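Local coordinates for Trypsin/factor XIIA inhibitor (Zea mays, PDB 1BEA), which potently inhibits mammalian trypsin and is a specific inhibitor of factor XIIa (activated Hageman factor), at residues A[13-18]-A[73-78]. Numbering follows the deposited sequence.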
loop_
_atom_site.group_PDB
_atom_site.type_symbol
_atom_site.label_atom_id
_atom_site.label_comp_id
_atom_site.label_asym_id
_atom_site.label_seq_id
_atom_site.Cartn_x
_atom_site.Cartn_y
_atom_site.Cartn_z
ATOM N N PRO A 13 -9.287 -2.957 -5.328
ATOM C CA PRO A 13 -8.996 -4.213 -6.032
ATOM C C PRO A 13 -8.650 -5.294 -5.043
ATOM O O PRO A 13 -8.268 -5.009 -3.919
ATOM C CB PRO A 13 -7.785 -3.882 -6.894
ATOM C CG PRO A 13 -7.814 -2.403 -7.013
ATOM C CD PRO A 13 -8.384 -1.883 -5.732
ATOM N N HIS A 14 -8.804 -6.550 -5.441
ATOM C CA HIS A 14 -8.439 -7.604 -4.534
ATOM C C HIS A 14 -6.926 -7.540 -4.604
ATOM O O HIS A 14 -6.388 -7.102 -5.610
ATOM C CB HIS A 14 -8.947 -8.948 -5.039
ATOM C CG HIS A 14 -10.187 -9.404 -4.329
ATOM N ND1 HIS A 14 -11.417 -9.453 -4.942
ATOM C CD2 HIS A 14 -10.393 -9.749 -3.036
ATOM C CE1 HIS A 14 -12.339 -9.795 -4.055
ATOM N NE2 HIS A 14 -11.742 -9.986 -2.891
ATOM N N ASN A 15 -6.242 -7.914 -3.522
ATOM C CA ASN A 15 -4.786 -7.882 -3.515
ATOM C C ASN A 15 -4.366 -6.563 -4.134
ATOM O O ASN A 15 -3.841 -6.484 -5.237
ATOM C CB ASN A 15 -4.282 -9.100 -4.274
ATOM C CG ASN A 15 -4.422 -10.359 -3.432
ATOM O OD1 ASN A 15 -4.089 -10.338 -2.225
ATOM N ND2 ASN A 15 -4.935 -11.444 -4.027
ATOM N N PRO A 16 -4.583 -5.501 -3.390
ATOM C CA PRO A 16 -4.259 -4.163 -3.856
ATOM C C PRO A 16 -2.813 -3.717 -3.814
ATOM O O PRO A 16 -2.014 -4.198 -3.016
ATOM C CB PRO A 16 -5.121 -3.290 -2.957
ATOM C CG PRO A 16 -5.096 -3.978 -1.666
ATOM C CD PRO A 16 -5.113 -5.478 -2.014
ATOM N N LEU A 17 -2.519 -2.749 -4.676
ATOM C CA LEU A 17 -1.225 -2.106 -4.763
ATOM C C LEU A 17 -0.046 -3.104 -4.816
ATOM O O LEU A 17 0.937 -2.946 -4.098
ATOM C CB LEU A 17 -1.097 -1.124 -3.566
ATOM C CG LEU A 17 -2.298 -0.230 -3.160
ATOM C CD1 LEU A 17 -1.950 0.584 -1.884
ATOM C CD2 LEU A 17 -2.629 0.713 -4.266
ATOM N N PRO A 18 -0.104 -4.097 -5.743
ATOM C CA PRO A 18 0.941 -5.122 -5.902
ATOM C C PRO A 18 2.295 -4.484 -6.109
ATOM O O PRO A 18 3.290 -5.008 -5.625
ATOM C CB PRO A 18 0.542 -5.896 -7.171
ATOM C CG PRO A 18 -0.865 -5.552 -7.450
ATOM C CD PRO A 18 -1.153 -4.214 -6.786
ATOM N N ASP A 73 -14.775 -18.793 1.879
ATOM C CA ASP A 73 -13.317 -18.955 1.736
ATOM C C ASP A 73 -12.731 -17.701 2.330
ATOM O O ASP A 73 -12.315 -17.671 3.501
ATOM C CB ASP A 73 -12.889 -19.032 0.272
ATOM C CG ASP A 73 -13.741 -19.980 -0.522
ATOM O OD1 ASP A 73 -13.844 -21.162 -0.111
ATOM O OD2 ASP A 73 -14.310 -19.541 -1.549
ATOM N N ALA A 74 -12.696 -16.655 1.516
ATOM C CA ALA A 74 -12.205 -15.389 2.005
ATOM C C ALA A 74 -10.804 -15.526 2.598
ATOM O O ALA A 74 -10.641 -15.805 3.801
ATOM C CB ALA A 74 -13.172 -14.860 3.064
ATOM N N GLN A 75 -9.805 -15.323 1.739
ATOM C CA GLN A 75 -8.409 -15.392 2.134
ATOM C C GLN A 75 -7.927 -13.995 2.521
ATOM O O GLN A 75 -8.534 -12.982 2.161
ATOM C CB GLN A 75 -7.550 -15.907 0.982
ATOM C CG GLN A 75 -7.227 -14.826 -0.055
ATOM C CD GLN A 75 -5.758 -14.787 -0.474
ATOM O OE1 GLN A 75 -5.452 -14.723 -1.667
ATOM N NE2 GLN A 75 -4.845 -14.811 0.503
ATOM N N LEU A 76 -6.811 -13.974 3.240
ATOM C CA LEU A 76 -6.166 -12.758 3.712
ATOM C C LEU A 76 -5.594 -11.948 2.567
ATOM O O LEU A 76 -4.734 -12.429 1.825
ATOM C CB LEU A 76 -5.055 -13.125 4.702
ATOM C CG LEU A 76 -4.140 -12.134 5.433
ATOM C CD1 LEU A 76 -2.984 -11.718 4.505
ATOM C CD2 LEU A 76 -4.959 -10.950 5.934
ATOM N N GLU A 77 -6.079 -10.714 2.454
ATOM C CA GLU A 77 -5.676 -9.744 1.450
ATOM C C GLU A 77 -4.571 -8.859 2.040
ATOM O O GLU A 77 -4.620 -8.484 3.233
ATOM C CB GLU A 77 -6.886 -8.869 1.090
ATOM C CG GLU A 77 -7.063 -8.528 -0.379
ATOM C CD GLU A 77 -7.881 -9.563 -1.130
ATOM O OE1 GLU A 77 -8.908 -10.045 -0.613
ATOM O OE2 GLU A 77 -7.487 -9.907 -2.258
ATOM N N GLY A 78 -3.577 -8.567 1.202
ATOM C CA GLY A 78 -2.474 -7.706 1.576
ATOM C C GLY A 78 -1.646 -8.097 2.779
ATOM O O GLY A 78 -1.444 -9.266 3.070
HETATM O O HOH W 1 -3.437 -12.610 -1.034
#
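The carboxylate of Glu77 reaches across to the backbone of Asn15 and joins two irregular loops of the four-helix cereal trypsin/alpha-amylase inhibitor fold, one leading into helix 18-29, the other connecting helices 56-65 and 88-95. Glu77 OE2 accepts a hydrogen bond of 2.7 Å from Asn15 N. The donor comes from the anti side, 29° out of the carboxylate plane. This bond is well bent, with an N-H...O angle of 131°. The bend of the glutamate chain at chi2 (89°) turns the carboxylate toward this amide, while lower down Glu77 CG lies 4.0 Å from Pro16 CD. The His14 side chain crosses that of Glu77 at about a right angle, and His14 CB is 3.3 Å from Glu77 OE2; the imidazole itself is modelled too close to the carboxylate for finer detail to be relied on. Shortening Glu77 to an alanine would probably leave Asn15 N without this acceptor and open a gap beside the Pro16 ring.

Farther out, the backbone of Glu77 is hydrogen-bonded to Ala67 and its side chain touches Pro69, whereas Pro16 rests on Ile62 of helix 56-65, so both loops are anchored to neighbouring parts of the fold. The contact lies away from the protease-cleaved site. A water hydrogen-bonded to Asn15 OD1 (2.6 Å) and Leu76 O (3.1 Å) bridges the segments.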